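Local coordinates for uncharacterized protein (Pyrococcus horikoshii, PDB 2P8T) that is of unknown function but may bind ATP and have aminoacyl-tRNA ligase activity, at residues Gly124-Thr129 against Ile135-Asp140; Lys153-Tyr158 against Val164-Ala169. All blocks are in the same frame, centred on the assembly; numbering follows the deposited sequence.

Both contacts are largely buried and reach the same antiparallel sheet, in which strands 124-131 and 163-168 lie side by side; their centres are about 11 Å apart. Contact 1 joins strand 124-131 to its hairpin partner at an edge of the sheet, about 17 Å from the centre of the chain, and combines two backbone hydrogen bonds with aromatic and aliphatic packing. Contact 2 lies deeper, about 10 Å from that centre, and is purely apolar: just past helix 149-154 one isoleucine is set on the face of strand 163-168. Leu128 of contact 1 and Ile166 of contact 2 touch, joining the two clusters.

Contact 1 (Gly124-Thr129 against Ile135-Asp140); sequences GAMILT and IVFPED
Thr129 and Val136 form an antiparallel hydrogen-bonded pair, their backbones gripping each other twice. Thr129 N donates to Val136 O at 3.0 Å. Val136 N donates to Thr129 O at 2.8 Å, and this bond is close to straight, with an N-H...O angle of 172°. Thr129 O also receives a CA-H...O contact from Ile135. Thr129 and Val136 point to one face of the sheet, where their CG2 methyls meet at 3.7 Å. Thr129 OG1 hydrogen-bonds to Asp162 O.

This pairing belongs to the beta hairpin of strands 124-131 and 134-136, the latter an outermost strand of the five-stranded antiparallel sheet. Past Val136 the chain leaves the strand, and the two touching parts run 99° apart.

Aromatic contacts take over at Phe137. Its CB starts away from strand 124-131, but the ring comes back toward it. Leu128 CD2 sits over the centre of one ring face, a CH-pi contact 4.0 Å from the centroid, while Met126 SD approaches the ring edge, 3.8 Å from Phe137 CE1, as a Met-aromatic contact. Arg142 adds a cation-pi partner to the ring.

Leu128 and Ile135 supply the aliphatic part. Their side chains cross at about a right angle, with Leu128 CB 3.6 Å from Ile135 CG2.

Two carbons also press on carbonyl oxygens without hydrogen-bonding. Leu128 CB lies 3.2 Å from Val136 O. Pro138 CG rests 3.6 Å from Ile127 O, a carbonyl that accepts a hydrogen bond from Ser110 OG.

Contact 2 (Lys153-Tyr158 against Val164-Ala169); sequences KKIVDY and VIITWA
This is a small, wholly apolar contact in the buried interior of the domain, where the end of helix 149-154 and the loop after it lie against one face of strand 163-168. No hydrogen bond crosses it, and only 134 Å² of surface is buried between the two segments. Ile155 does the work from one side; Val164 and Ile166, two residues apart on the strand and both with CB directed toward the 153-158 segment, receive it.

Ile155 touches the strand with both branches. Its terminal methyl, CD1, is shared by both strand residues: Ile155 CD1 lies 3.8 Å from Ile166 CD1, a meeting of methyl ends, and 4.0 Å from Val164 CG1. The shorter branch adds a second touch on the valine, Ile155 CG2 to Val164 CG1 at 4.1 Å. Val164 therefore faces both arms of the isoleucine with a single methyl, CG1, which its first torsion places anti to the backbone N (chi1 -176°). In Ile155 the CG1 branch lies anti to the carbonyl carbon (chi1 -62°) and continues extended through chi2 at 167°, carrying CD1 out to the strand. The side chains meet at a slant.

Other strands of the sheet enlarge the cluster: Ile155 also packs on Ala99 and Val101 of strand 95-102 and on Ile135 of strand 134-136. The opposite face of strand 163-168 packs on helix 172-187, against which Ile165 and Thr167 lie. Such a central strand, with a helix on one face and a connecting segment closing over aliphatic side chains on the other, is typical of a layered alpha+beta domain built on an antiparallel sheet.

Contact 1 (Gly124-Thr129 against Ile135-Asp140)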
ATOM      1  N   GLY A 124       8.734 -11.893  -1.118  1.00 19.13           N
ATOM      2  CA  GLY A 124       7.608 -12.811  -1.162  1.00 18.09           C
ATOM      3  C   GLY A 124       6.298 -12.068  -0.940  1.00 17.28           C
ATOM      4  O   GLY A 124       6.303 -10.861  -0.675  1.00 17.36           O
ATOM      5  N   ALA A 125       5.187 -12.770  -1.093  1.00 16.64           N
ATOM      6  CA  ALA A 125       3.877 -12.178  -0.766  1.00 17.08           C
ATOM      7  C   ALA A 125       2.832 -13.249  -0.485  1.00 17.30           C
ATOM      8  O   ALA A 125       2.877 -14.330  -1.070  1.00 17.66           O
ATOM      9  CB  ALA A 125       3.401 -11.232  -1.889  1.00 16.49           C
ATOM     10  N   MET A 126       1.875 -12.919   0.385  1.00 17.11           N
ATOM     11  CA  MET A 126       0.671 -13.701   0.573  1.00 16.51           C
ATOM     12  C   MET A 126      -0.494 -12.795   0.215  1.00 16.98           C
ATOM     13  O   MET A 126      -0.462 -11.615   0.518  1.00 18.36           O
ATOM     14  CB  MET A 126       0.524 -14.121   2.055  1.00 16.43           C
ATOM     15  CG  MET A 126       1.489 -15.191   2.524  1.00 19.71           C
ATOM     16  SD  MET A 126       1.397 -15.358   4.365  1.00 12.72           S
ATOM     17  CE  MET A 126       2.616 -14.215   4.900  1.00 18.95           C
ATOM     18  N   ILE A 127      -1.497 -13.319  -0.463  1.00 17.71           N
ATOM     19  CA  ILE A 127      -2.751 -12.571  -0.641  1.00 18.82           C
ATOM     20  C   ILE A 127      -3.905 -13.441  -0.106  1.00 18.97           C
ATOM     21  O   ILE A 127      -4.272 -14.472  -0.692  1.00 19.16           O
ATOM     22  CB  ILE A 127      -3.029 -12.096  -2.102  1.00 19.48           C
ATOM     23  CG1 ILE A 127      -1.888 -11.220  -2.646  1.00 19.20           C
ATOM     24  CG2 ILE A 127      -4.269 -11.184  -2.123  1.00 20.87           C
ATOM     25  CD1 ILE A 127      -0.616 -11.971  -3.088  1.00 19.85           C
ATOM     26  N   LEU A 128      -4.455 -12.997   1.016  1.00 18.07           N
ATOM     27  CA  LEU A 128      -5.360 -13.816   1.823  1.00 18.69           C
ATOM     28  C   LEU A 128      -6.772 -13.272   1.671  1.00 18.62           C
ATOM     29  O   LEU A 128      -6.967 -12.215   1.086  1.00 17.95           O
ATOM     30  CB  LEU A 128      -4.932 -13.769   3.292  1.00 18.87           C
ATOM     31  CG  LEU A 128      -3.510 -14.253   3.642  1.00 22.29           C
ATOM     32  CD1 LEU A 128      -2.650 -13.107   4.079  1.00 23.49           C
ATOM     33  CD2 LEU A 128      -3.592 -15.326   4.723  1.00 24.93           C
ATOM     34  N   THR A 129      -7.741 -13.992   2.224  1.00 18.94           N
ATOM     35  CA  THR A 129      -9.110 -13.514   2.277  1.00 20.67           C
ATOM     36  C   THR A 129      -9.591 -13.594   3.739  1.00 21.30           C
ATOM     37  O   THR A 129      -8.836 -14.027   4.633  1.00 20.42           O
ATOM     38  CB  THR A 129     -10.019 -14.265   1.273  1.00 19.86           C
ATOM     39  OG1 THR A 129     -11.290 -13.618   1.174  1.00 23.04           O
ATOM     40  CG2 THR A 129     -10.210 -15.737   1.645  1.00 19.52           C
ATOM     41  N   ILE A 135      -8.501 -14.108   9.077  1.00 20.98           N
ATOM     42  CA  ILE A 135      -7.669 -13.999   7.868  1.00 20.00           C
ATOM     43  C   ILE A 135      -7.223 -15.414   7.522  1.00 20.17           C
ATOM     44  O   ILE A 135      -6.605 -16.108   8.348  1.00 20.20           O
ATOM     45  CB  ILE A 135      -6.425 -13.062   8.072  1.00 20.03           C
ATOM     46  CG1 ILE A 135      -6.851 -11.629   8.441  1.00 18.57           C
ATOM     47  CG2 ILE A 135      -5.583 -12.983   6.776  1.00 17.76           C
ATOM     48  CD1 ILE A 135      -5.712 -10.750   8.966  1.00 20.41           C
ATOM     49  N   VAL A 136      -7.541 -15.845   6.311  1.00 20.07           N
ATOM     50  CA  VAL A 136      -7.317 -17.235   5.913  1.00 21.28           C
ATOM     51  C   VAL A 136      -6.669 -17.325   4.538  1.00 21.86           C
ATOM     52  O   VAL A 136      -6.775 -16.388   3.730  1.00 20.29           O
ATOM     53  CB  VAL A 136      -8.633 -18.076   5.899  1.00 20.87           C
ATOM     54  CG1 VAL A 136      -9.269 -18.135   7.272  1.00 21.81           C
ATOM     55  CG2 VAL A 136      -9.632 -17.561   4.864  1.00 22.02           C
ATOM     56  N   PHE A 137      -5.987 -18.450   4.296  1.00 23.02           N
ATOM     57  CA  PHE A 137      -5.477 -18.768   2.965  1.00 25.34           C
ATOM     58  C   PHE A 137      -6.626 -19.138   2.045  1.00 27.23           C
ATOM     59  O   PHE A 137      -7.539 -19.845   2.454  1.00 26.58           O
ATOM     60  CB  PHE A 137      -4.407 -19.874   3.049  1.00 24.55           C
ATOM     61  CG  PHE A 137      -3.154 -19.419   3.731  1.00 24.27           C
ATOM     62  CD1 PHE A 137      -2.214 -18.648   3.037  1.00 23.50           C
ATOM     63  CD2 PHE A 137      -2.925 -19.704   5.075  1.00 23.10           C
ATOM     64  CE1 PHE A 137      -1.067 -18.178   3.667  1.00 21.74           C
ATOM     65  CE2 PHE A 137      -1.765 -19.242   5.710  1.00 24.82           C
ATOM     66  CZ  PHE A 137      -0.829 -18.485   4.983  1.00 24.12           C
ATOM     67  N   PRO A 138      -6.615 -18.617   0.810  1.00 29.78           N
ATOM     68  CA  PRO A 138      -7.750 -18.786  -0.117  1.00 31.75           C
ATOM     69  C   PRO A 138      -8.065 -20.206  -0.631  1.00 33.60           C
ATOM     70  O   PRO A 138      -9.219 -20.478  -0.989  1.00 34.63           O
ATOM     71  CB  PRO A 138      -7.407 -17.839  -1.275  1.00 31.81           C
ATOM     72  CG  PRO A 138      -5.935 -17.646  -1.194  1.00 31.77           C
ATOM     73  CD  PRO A 138      -5.543 -17.776   0.237  1.00 30.14           C
ATOM     74  N   GLU A 139      -7.082 -21.099  -0.686  1.00 35.01           N
ATOM     75  CA  GLU A 139      -7.337 -22.444  -1.222  1.00 36.56           C
ATOM     76  C   GLU A 139      -8.122 -23.302  -0.217  1.00 35.86           C
ATOM     77  O   GLU A 139      -9.174 -23.873  -0.543  1.00 36.36           O
ATOM     78  CB  GLU A 139      -6.018 -23.131  -1.599  1.00 36.74           C
ATOM     79  CG  GLU A 139      -6.179 -24.413  -2.422  1.00 39.56           C
ATOM     80  CD  GLU A 139      -4.851 -25.045  -2.789  1.00 39.43           C
ATOM     81  OE1 GLU A 139      -4.067 -25.395  -1.873  1.00 43.80           O
ATOM     82  OE2 GLU A 139      -4.588 -25.195  -3.999  1.00 44.25           O
ATOM     83  N   ASP A 140      -7.608 -23.370   1.004  1.00 34.73           N
ATOM     84  CA  ASP A 140      -8.069 -24.330   1.999  1.00 33.62           C
ATOM     85  C   ASP A 140      -8.696 -23.649   3.197  1.00 33.21           C
ATOM     86  O   ASP A 140      -9.236 -24.318   4.095  1.00 32.97           O
ATOM     87  CB  ASP A 140      -6.899 -25.209   2.464  1.00 33.83           C
ATOM     88  CG  ASP A 140      -5.717 -24.406   2.972  1.00 33.86           C
ATOM     89  OD1 ASP A 140      -5.790 -23.161   3.044  1.00 32.61           O
ATOM     90  OD2 ASP A 140      -4.692 -25.032   3.312  1.00 35.41           O
TER

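Contact 2 (Lys153-Tyr158 against Val164-Ala169)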
ATOM      1  N   LYS A 153      -1.715 -10.708  14.226  1.00 26.65           N
ATOM      2  CA  LYS A 153      -2.156  -9.890  15.363  1.00 28.54           C
ATOM      3  C   LYS A 153      -2.101  -8.382  15.101  1.00 27.80           C
ATOM      4  O   LYS A 153      -2.854  -7.618  15.709  1.00 28.11           O
ATOM      5  CB  LYS A 153      -1.393 -10.275  16.644  1.00 27.98           C
ATOM      6  CG  LYS A 153      -2.012 -11.479  17.350  1.00 30.99           C
ATOM      7  CD  LYS A 153      -1.248 -11.872  18.607  1.00 31.52           C
ATOM      8  CE  LYS A 153      -1.901 -11.328  19.885  1.00 36.07           C
ATOM      9  NZ  LYS A 153      -3.050 -12.186  20.340  1.00 38.31           N
ATOM     10  N   LYS A 154      -1.218  -7.965  14.194  1.00 27.28           N
ATOM     11  CA  LYS A 154      -1.037  -6.560  13.840  1.00 26.60           C
ATOM     12  C   LYS A 154      -2.044  -6.048  12.816  1.00 25.23           C
ATOM     13  O   LYS A 154      -2.228  -4.836  12.672  1.00 25.56           O
ATOM     14  CB  LYS A 154       0.384  -6.327  13.310  1.00 27.54           C
ATOM     15  CG  LYS A 154       1.455  -6.357  14.393  1.00 30.23           C
ATOM     16  CD  LYS A 154       2.733  -5.607  13.969  1.00 33.60           C
ATOM     17  CE  LYS A 154       2.506  -4.095  13.872  1.00 35.05           C
ATOM     18  NZ  LYS A 154       3.770  -3.317  13.663  1.00 38.68           N
ATOM     19  N   ILE A 155      -2.674  -6.967  12.099  1.00 23.53           N
ATOM     20  CA  ILE A 155      -3.572  -6.601  11.024  1.00 22.43           C
ATOM     21  C   ILE A 155      -4.961  -6.315  11.602  1.00 22.94           C
ATOM     22  O   ILE A 155      -5.520  -7.122  12.360  1.00 23.41           O
ATOM     23  CB  ILE A 155      -3.602  -7.672   9.914  1.00 22.19           C
ATOM     24  CG1 ILE A 155      -2.201  -7.808   9.297  1.00 19.22           C
ATOM     25  CG2 ILE A 155      -4.604  -7.291   8.807  1.00 20.39           C
ATOM     26  CD1 ILE A 155      -2.012  -9.043   8.420  1.00 18.15           C
ATOM     27  N   VAL A 156      -5.486  -5.148  11.255  1.00 23.02           N
ATOM     28  CA  VAL A 156      -6.766  -4.666  11.771  1.00 24.18           C
ATOM     29  C   VAL A 156      -7.594  -4.121  10.609  1.00 24.98           C
ATOM     30  O   VAL A 156      -7.142  -4.147   9.455  1.00 24.20           O
ATOM     31  CB  VAL A 156      -6.554  -3.560  12.862  1.00 24.22           C
ATOM     32  CG1 VAL A 156      -5.746  -4.102  14.037  1.00 24.53           C
ATOM     33  CG2 VAL A 156      -5.831  -2.323  12.289  1.00 24.23           C
ATOM     34  N   ASP A 157      -8.796  -3.622  10.901  1.00 25.11           N
ATOM     35  CA  ASP A 157      -9.623  -2.965   9.879  1.00 25.98           C
ATOM     36  C   ASP A 157      -9.991  -3.894   8.704  1.00 26.06           C
ATOM     37  O   ASP A 157      -9.894  -3.504   7.534  1.00 25.06           O
ATOM     38  CB  ASP A 157      -8.937  -1.677   9.377  1.00 26.34           C
ATOM     39  CG  ASP A 157      -9.872  -0.781   8.562  1.00 28.59           C
ATOM     40  OD1 ASP A 157     -11.116  -0.884   8.728  1.00 29.65           O
ATOM     41  OD2 ASP A 157      -9.366   0.037   7.759  1.00 28.21           O
ATOM     42  N   TYR A 158     -10.421  -5.119   9.011  1.00 26.36           N
ATOM     43  CA  TYR A 158     -10.927  -6.036   7.966  1.00 26.71           C
ATOM     44  C   TYR A 158     -12.297  -6.655   8.307  1.00 27.56           C
ATOM     45  O   TYR A 158     -12.684  -6.747   9.477  1.00 28.08           O
ATOM     46  CB  TYR A 158      -9.914  -7.148   7.634  1.00 26.36           C
ATOM     47  CG  TYR A 158      -9.543  -7.998   8.825  1.00 26.45           C
ATOM     48  CD1 TYR A 158     -10.343  -9.070   9.226  1.00 27.72           C
ATOM     49  CD2 TYR A 158      -8.395  -7.717   9.570  1.00 26.66           C
ATOM     50  CE1 TYR A 158     -10.009  -9.838  10.347  1.00 27.05           C
ATOM     51  CE2 TYR A 158      -8.050  -8.488  10.678  1.00 27.48           C
ATOM     52  CZ  TYR A 158      -8.856  -9.542  11.057  1.00 27.07           C
ATOM     53  OH  TYR A 158      -8.516 -10.284  12.163  1.00 27.60           O
ATOM     54  N   VAL A 164      -6.434  -9.526   1.984  1.00 16.62           N
ATOM     55  CA  VAL A 164      -5.359  -9.019   2.819  1.00 16.03           C
ATOM     56  C   VAL A 164      -4.050  -9.273   2.091  1.00 16.72           C
ATOM     57  O   VAL A 164      -3.658 -10.434   1.900  1.00 17.04           O
ATOM     58  CB  VAL A 164      -5.332  -9.660   4.245  1.00 15.90           C
ATOM     59  CG1 VAL A 164      -4.226  -8.981   5.072  1.00 17.16           C
ATOM     60  CG2 VAL A 164      -6.676  -9.489   4.962  1.00 16.42           C
ATOM     61  N   ILE A 165      -3.393  -8.201   1.674  1.00 16.52           N
ATOM     62  CA  ILE A 165      -2.111  -8.299   0.957  1.00 16.82           C
ATOM     63  C   ILE A 165      -1.039  -8.246   1.987  1.00 16.38           C
ATOM     64  O   ILE A 165      -1.032  -7.325   2.803  1.00 16.97           O
ATOM     65  CB  ILE A 165      -1.890  -7.085   0.031  1.00 17.03           C
ATOM     66  CG1 ILE A 165      -2.974  -7.024  -1.036  1.00 18.01           C
ATOM     67  CG2 ILE A 165      -0.488  -7.087  -0.608  1.00 18.07           C
ATOM     68  CD1 ILE A 165      -3.134  -5.596  -1.612  1.00 18.79           C
ATOM     69  N   ILE A 166      -0.119  -9.210   1.957  1.00 15.57           N
ATOM     70  CA  ILE A 166       1.072  -9.122   2.820  1.00 15.88           C
ATOM     71  C   ILE A 166       2.311  -9.341   1.975  1.00 16.06           C
ATOM     72  O   ILE A 166       2.488 -10.417   1.420  1.00 16.82           O
ATOM     73  CB  ILE A 166       1.063 -10.169   3.959  1.00 16.14           C
ATOM     74  CG1 ILE A 166      -0.229 -10.048   4.773  1.00 15.28           C
ATOM     75  CG2 ILE A 166       2.314  -9.997   4.885  1.00 16.01           C
ATOM     76  CD1 ILE A 166      -0.501 -11.181   5.720  1.00 17.35           C
ATOM     77  N   THR A 167       3.143  -8.314   1.859  1.00 16.71           N
ATOM     78  CA  THR A 167       4.427  -8.462   1.147  1.00 16.22           C
ATOM     79  C   THR A 167       5.588  -8.345   2.124  1.00 17.25           C
ATOM     80  O   THR A 167       5.455  -7.727   3.205  1.00 17.30           O
ATOM     81  CB  THR A 167       4.616  -7.379   0.060  1.00 16.29           C
ATOM     82  OG1 THR A 167       4.654  -6.086   0.678  1.00 18.25           O
ATOM     83  CG2 THR A 167       3.509  -7.422  -0.981  1.00 15.79           C
ATOM     84  N   TRP A 168       6.741  -8.891   1.740  1.00 17.56           N
ATOM     85  CA  TRP A 168       7.969  -8.634   2.489  1.00 18.44           C
ATOM     86  C   TRP A 168       9.123  -8.530   1.522  1.00 18.96           C
ATOM     87  O   TRP A 168       9.024  -8.991   0.389  1.00 18.71           O
ATOM     88  CB  TRP A 168       8.231  -9.692   3.575  1.00 18.21           C
ATOM     89  CG  TRP A 168       8.376 -11.086   3.077  1.00 19.04           C
ATOM     90  CD1 TRP A 168       9.556 -11.776   2.861  1.00 19.45           C
ATOM     91  CD2 TRP A 168       7.315 -11.994   2.754  1.00 18.74           C
ATOM     92  NE1 TRP A 168       9.276 -13.056   2.416  1.00 20.37           N
ATOM     93  CE2 TRP A 168       7.912 -13.211   2.339  1.00 19.31           C
ATOM     94  CE3 TRP A 168       5.910 -11.899   2.781  1.00 19.06           C
ATOM     95  CZ2 TRP A 168       7.151 -14.323   1.964  1.00 19.35           C
ATOM     96  CZ3 TRP A 168       5.152 -12.998   2.392  1.00 18.24           C
ATOM     97  CH2 TRP A 168       5.780 -14.196   1.985  1.00 19.75           C
ATOM     98  N   ALA A 169      10.195  -7.883   1.955  1.00 20.46           N
ATOM     99  CA  ALA A 169      11.278  -7.527   1.044  1.00 22.18           C
ATOM    100  C   ALA A 169      12.536  -7.224   1.841  1.00 23.26           C
ATOM    101  O   ALA A 169      12.544  -7.352   3.066  1.00 23.36           O
ATOM    102  CB  ALA A 169      10.868  -6.317   0.195  1.00 21.31           C
TER